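Local coordinates for CRISPR-associated protein, Cse1 family (PDB 4H3T) that probably serves as the large subunit of a type I-E CRISPR Cascade complex, which recognises invading DNA under the guidance of crRNA, at residues Val30-Ile42 with Asp84-Ala96. The protein carries 1 engineered substitution. Numbering follows the deposited sequence.
Sequences VSLRDIFVLAHTI and DRFSEDAIDDYFA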
loop_
_atom_site.group_PDB
_atom_site.type_symbol
_atom_site.label_atom_id
_atom_site.label_comp_id
_atom_site.label_asym_id
_atom_site.label_seq_id
_atom_site.Cartn_x
_atom_site.Cartn_y
_atom_site.Cartn_z
ATOM N N VAL A 30 22.218 1.279 -3.138
ATOM C CA VAL A 30 23.017 0.057 -3.013
ATOM C C VAL A 30 22.630 -0.925 -4.134
ATOM O O VAL A 30 21.572 -0.805 -4.757
ATOM C CB VAL A 30 22.872 -0.586 -1.607
ATOM C CG1 VAL A 30 23.455 0.322 -0.527
ATOM C CG2 VAL A 30 21.404 -0.965 -1.268
ATOM N N SER A 31 23.465 -1.899 -4.346
ATOM C CA SER A 31 23.227 -2.996 -5.300
ATOM C C SER A 31 22.372 -4.063 -4.623
ATOM O O SER A 31 22.176 -4.005 -3.399
ATOM C CB SER A 31 24.549 -3.603 -5.682
ATOM O OG SER A 31 25.127 -4.109 -4.492
ATOM N N LEU A 32 21.911 -5.043 -5.382
ATOM C CA LEU A 32 21.139 -6.127 -4.795
ATOM C C LEU A 32 22.013 -6.992 -3.875
ATOM O O LEU A 32 21.541 -7.416 -2.849
ATOM C CB LEU A 32 20.472 -7.017 -5.830
ATOM C CG LEU A 32 19.335 -6.431 -6.579
ATOM C CD1 LEU A 32 19.096 -7.246 -7.819
ATOM C CD2 LEU A 32 18.086 -6.388 -5.739
ATOM N N ARG A 33 23.293 -7.145 -4.175
ATOM C CA ARG A 33 24.196 -7.877 -3.326
ATOM C C ARG A 33 24.320 -7.155 -1.975
ATOM O O ARG A 33 24.120 -7.787 -0.939
ATOM C CB ARG A 33 25.568 -8.077 -4.008
ATOM C CG ARG A 33 26.428 -9.040 -3.212
ATOM C CD ARG A 33 27.720 -8.409 -2.784
ATOM N NE ARG A 33 28.577 -9.363 -2.070
ATOM C CZ ARG A 33 29.390 -9.033 -1.076
ATOM N NH1 ARG A 33 29.456 -7.774 -0.653
ATOM N NH2 ARG A 33 30.130 -9.964 -0.474
ATOM N N ASP A 34 24.604 -5.851 -1.988
ATOM C CA ASP A 34 24.736 -5.067 -0.753
ATOM C C ASP A 34 23.434 -4.905 0.016
ATOM O O ASP A 34 23.466 -4.867 1.228
ATOM C CB ASP A 34 25.351 -3.678 -1.034
ATOM C CG ASP A 34 26.866 -3.762 -1.125
ATOM O OD1 ASP A 34 27.419 -4.835 -0.788
ATOM O OD2 ASP A 34 27.496 -2.768 -1.560
ATOM N N ILE A 35 22.307 -4.876 -0.636
ATOM C CA ILE A 35 21.061 -4.743 0.125
ATOM C C ILE A 35 20.848 -6.011 1.050
ATOM O O ILE A 35 20.310 -5.876 2.143
ATOM C CB ILE A 35 19.848 -4.388 -0.789
ATOM C CG1 ILE A 35 18.866 -3.467 -0.023
ATOM C CG2 ILE A 35 19.193 -5.597 -1.354
ATOM C CD1 ILE A 35 17.658 -3.059 -0.706
ATOM N N PHE A 36 21.364 -7.172 0.668
ATOM C CA PHE A 36 21.287 -8.383 1.472
ATOM C C PHE A 36 22.431 -8.429 2.468
ATOM O O PHE A 36 22.206 -8.628 3.645
ATOM C CB PHE A 36 21.310 -9.622 0.547
ATOM C CG PHE A 36 19.918 -9.870 0.048
ATOM C CD1 PHE A 36 18.980 -10.476 0.862
ATOM C CD2 PHE A 36 19.537 -9.478 -1.230
ATOM C CE1 PHE A 36 17.701 -10.677 0.423
ATOM C CE2 PHE A 36 18.225 -9.633 -1.655
ATOM C CZ PHE A 36 17.322 -10.260 -0.834
ATOM N N VAL A 37 23.654 -8.211 2.004
ATOM C CA VAL A 37 24.840 -8.297 2.885
ATOM C C VAL A 37 24.728 -7.260 4.013
ATOM O O VAL A 37 25.015 -7.590 5.157
ATOM C CB VAL A 37 26.150 -8.137 2.072
ATOM C CG1 VAL A 37 27.388 -8.078 3.005
ATOM C CG2 VAL A 37 26.276 -9.292 1.092
ATOM N N LEU A 38 24.203 -6.064 3.700
ATOM C CA LEU A 38 24.120 -4.969 4.678
ATOM C C LEU A 38 22.721 -4.746 5.262
ATOM O O LEU A 38 22.513 -3.748 5.960
ATOM C CB LEU A 38 24.610 -3.681 4.002
ATOM C CG LEU A 38 26.015 -3.701 3.388
ATOM C CD1 LEU A 38 26.318 -2.378 2.738
ATOM C CD2 LEU A 38 27.058 -4.005 4.407
ATOM N N ALA A 39 21.769 -5.680 5.043
ATOM C CA ALA A 39 20.384 -5.514 5.495
ATOM C C ALA A 39 20.236 -5.209 6.999
ATOM O O ALA A 39 19.400 -4.403 7.367
ATOM C CB ALA A 39 19.577 -6.752 5.148
ATOM N N HIS A 40 21.114 -5.753 7.852
ATOM C CA HIS A 40 21.082 -5.506 9.300
ATOM C C HIS A 40 21.602 -4.090 9.686
ATOM O O HIS A 40 21.485 -3.702 10.842
ATOM C CB HIS A 40 21.894 -6.577 10.024
ATOM C CG HIS A 40 23.336 -6.595 9.624
ATOM N ND1 HIS A 40 23.723 -6.871 8.320
ATOM C CD2 HIS A 40 24.436 -6.293 10.352
ATOM C CE1 HIS A 40 25.050 -6.770 8.315
ATOM N NE2 HIS A 40 25.519 -6.449 9.518
ATOM N N THR A 41 22.209 -3.351 8.742
ATOM C CA THR A 41 22.771 -1.994 8.980
ATOM C C THR A 41 21.853 -0.922 8.360
ATOM O O THR A 41 22.106 0.275 8.497
ATOM C CB THR A 41 24.203 -1.865 8.381
ATOM O OG1 THR A 41 24.130 -1.731 6.959
ATOM C CG2 THR A 41 25.124 -3.002 8.758
ATOM N N ILE A 42 20.811 -1.362 7.646
ATOM C CA ILE A 42 19.873 -0.481 6.928
ATOM C C ILE A 42 18.597 -0.358 7.678
ATOM O O ILE A 42 18.082 -1.359 8.167
ATOM C CB ILE A 42 19.659 -1.078 5.495
ATOM C CG1 ILE A 42 21.012 -1.026 4.709
ATOM C CG2 ILE A 42 18.547 -0.397 4.750
ATOM C CD1 ILE A 42 21.022 -1.853 3.374
ATOM N N ASP A 84 22.196 -12.581 13.245
ATOM C CA ASP A 84 22.230 -11.116 13.182
ATOM C C ASP A 84 22.436 -10.545 11.775
ATOM O O ASP A 84 22.353 -9.329 11.606
ATOM C CB ASP A 84 23.300 -10.551 14.110
ATOM C CG ASP A 84 24.702 -10.711 13.612
ATOM O OD1 ASP A 84 24.993 -11.762 12.997
ATOM O OD2 ASP A 84 25.511 -9.777 13.820
ATOM N N ARG A 85 22.749 -11.395 10.799
ATOM C CA ARG A 85 22.959 -10.946 9.432
ATOM C C ARG A 85 22.739 -12.126 8.481
ATOM O O ARG A 85 22.701 -13.297 8.906
ATOM C CB ARG A 85 24.369 -10.338 9.288
ATOM C CG ARG A 85 25.474 -11.344 9.499
ATOM C CD ARG A 85 26.911 -10.822 9.351
ATOM N NE ARG A 85 27.235 -9.621 10.123
ATOM C CZ ARG A 85 27.514 -9.581 11.426
ATOM N NH1 ARG A 85 27.813 -8.426 12.011
ATOM N NH2 ARG A 85 27.483 -10.691 12.160
ATOM N N PHE A 86 22.598 -11.810 7.214
ATOM C CA PHE A 86 22.463 -12.820 6.171
ATOM C C PHE A 86 23.864 -13.291 5.764
ATOM O O PHE A 86 24.840 -12.557 5.862
ATOM C CB PHE A 86 21.684 -12.288 4.945
ATOM C CG PHE A 86 20.222 -11.975 5.176
ATOM C CD1 PHE A 86 19.357 -12.934 5.692
ATOM C CD2 PHE A 86 19.707 -10.734 4.862
ATOM C CE1 PHE A 86 17.981 -12.659 5.822
ATOM C CE2 PHE A 86 18.339 -10.474 4.958
ATOM C CZ PHE A 86 17.491 -11.441 5.451
ATOM N N SER A 87 23.941 -14.538 5.338
ATOM C CA SER A 87 25.178 -15.172 4.914
ATOM C C SER A 87 25.686 -14.589 3.607
ATOM O O SER A 87 25.027 -14.762 2.564
ATOM C CB SER A 87 24.940 -16.668 4.733
ATOM O OG SER A 87 26.046 -17.314 4.137
ATOM N N GLU A 88 26.901 -13.961 3.635
ATOM C CA GLU A 88 27.550 -13.477 2.413
ATOM C C GLU A 88 27.796 -14.591 1.401
ATOM O O GLU A 88 27.736 -14.341 0.190
ATOM C CB GLU A 88 28.900 -12.818 2.690
ATOM C CG GLU A 88 28.798 -11.442 3.293
ATOM C CD GLU A 88 30.118 -10.704 3.322
ATOM O OE1 GLU A 88 30.420 -10.088 4.366
ATOM O OE2 GLU A 88 30.831 -10.701 2.294
ATOM N N ASP A 89 28.098 -15.800 1.887
ATOM C CA ASP A 89 28.399 -16.940 1.011
ATOM C C ASP A 89 27.126 -17.393 0.264
ATOM O O ASP A 89 27.189 -17.669 -0.935
ATOM C CB ASP A 89 29.008 -18.112 1.801
ATOM C CG ASP A 89 30.422 -17.919 2.360
ATOM O OD1 ASP A 89 31.134 -16.993 1.896
ATOM O OD2 ASP A 89 30.834 -18.735 3.221
ATOM N N ALA A 90 25.963 -17.406 0.946
ATOM C CA ALA A 90 24.696 -17.778 0.299
ATOM C C ALA A 90 24.333 -16.766 -0.784
ATOM O O ALA A 90 23.864 -17.129 -1.879
ATOM C CB ALA A 90 23.582 -17.847 1.329
ATOM N N ILE A 91 24.565 -15.486 -0.463
ATOM C CA ILE A 91 24.261 -14.356 -1.341
ATOM C C ILE A 91 25.151 -14.413 -2.551
ATOM O O ILE A 91 24.652 -14.389 -3.673
ATOM C CB ILE A 91 24.428 -12.989 -0.591
ATOM C CG1 ILE A 91 23.424 -12.863 0.595
ATOM C CG2 ILE A 91 24.220 -11.813 -1.582
ATOM C CD1 ILE A 91 23.804 -11.892 1.622
ATOM N N ASP A 92 26.467 -14.549 -2.339
ATOM C CA ASP A 92 27.429 -14.582 -3.449
ATOM C C ASP A 92 27.311 -15.864 -4.296
ATOM O O ASP A 92 27.419 -15.757 -5.508
ATOM C CB ASP A 92 28.871 -14.355 -2.951
ATOM C CG ASP A 92 29.107 -12.902 -2.530
ATOM O OD1 ASP A 92 28.415 -11.987 -3.074
ATOM O OD2 ASP A 92 29.936 -12.670 -1.631
ATOM N N ASP A 93 26.976 -17.017 -3.719
ATOM C CA ASP A 93 26.727 -18.211 -4.541
ATOM C C ASP A 93 25.509 -17.987 -5.465
ATOM O O ASP A 93 25.552 -18.341 -6.636
ATOM C CB ASP A 93 26.467 -19.465 -3.666
ATOM C CG ASP A 93 27.660 -20.004 -2.919
ATOM O OD1 ASP A 93 28.816 -19.585 -3.243
ATOM O OD2 ASP A 93 27.449 -20.823 -1.982
ATOM N N TYR A 94 24.449 -17.366 -4.949
ATOM C CA TYR A 94 23.259 -17.116 -5.779
ATOM C C TYR A 94 23.596 -16.154 -6.925
ATOM O O TYR A 94 23.313 -16.476 -8.077
ATOM C CB TYR A 94 22.082 -16.602 -4.937
ATOM C CG TYR A 94 20.806 -16.473 -5.737
ATOM C CD1 TYR A 94 19.979 -17.570 -5.952
ATOM C CD2 TYR A 94 20.472 -15.278 -6.349
ATOM C CE1 TYR A 94 18.838 -17.462 -6.726
ATOM C CE2 TYR A 94 19.389 -15.181 -7.200
ATOM C CZ TYR A 94 18.542 -16.254 -7.350
ATOM O OH TYR A 94 17.440 -16.093 -8.145
ATOM N N PHE A 95 24.203 -14.995 -6.624
ATOM C CA PHE A 95 24.510 -14.012 -7.685
ATOM C C PHE A 95 25.604 -14.496 -8.623
ATOM O O PHE A 95 25.542 -14.133 -9.797
ATOM C CB PHE A 95 24.842 -12.624 -7.112
ATOM C CG PHE A 95 23.620 -11.907 -6.616
ATOM C CD1 PHE A 95 22.546 -11.662 -7.465
ATOM C CD2 PHE A 95 23.502 -11.535 -5.280
ATOM C CE1 PHE A 95 21.423 -10.995 -7.011
ATOM C CE2 PHE A 95 22.333 -10.916 -4.812
ATOM C CZ PHE A 95 21.284 -10.714 -5.669
ATOM N N ALA A 96 26.505 -15.404 -8.208
ATOM C CA ALA A 96 27.468 -15.985 -9.169
ATOM C C ALA A 96 26.674 -16.830 -10.176
ATOM O O ALA A 96 26.903 -16.711 -11.366
ATOM C CB ALA A 96 28.531 -16.838 -8.456
HETATM O O HOH W 1 22.329 -9.015 6.672
HETATM O O HOH W 2 25.899 -10.127 5.951
#
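Arg33 and Asp92 tie the solvent side of two helices, 32-37 and 88-98, that run nearly antiparallel: the axes of residues 32-37 and 88-96 meet at 161° and come within 9.9 Å. The grip is side-on: Arg33 NE reaches Asp92 OD1 at 2.8 Å and Arg33 NH2 reaches Asp92 OD2 at 2.9 Å, each almost straight and onto a syn lone pair, with guanidinium and carboxylate nearly coplanar. CG of Arg33 stands anti to the backbone N (chi1 -171°) and the chain then bends at chi2, laying the guanidinium over Val37 CG2. Glu88 OE2 adds a weak, strongly bent bond to Arg33 NH2, its carboxylate turned almost perpendicular to the guanidinium.

The inner side is tightly packed and largely apolar. Ile91 CD1 rests against both Phe36 CB, 3.5 Å away, and Val37 CG2, while Phe95 brings CZ to Leu32 CB. Phe86 sets its ring edge against Phe36 O and meets Ala39 CB; helix 52-68 backs Leu32 and Phe36. Toward His40 the contact becomes more open to water: Arg85 CB lies over one face of the imidazole, 3.7 Å from its centroid, and a water joins Phe36 O, His40 ND1 and Phe86 N. A second water bridges Val37 O and Phe86 O.

Replacing Arg33 with a methionine would probably leave Asp92 and Glu88 as neighbouring negative charges without their shared cation. Within the Cse1 fold, apolar side chains thus close the inner side of this helix pair, while outside a single guanidinium faces two carboxylates and probably offsets their charge near the surface.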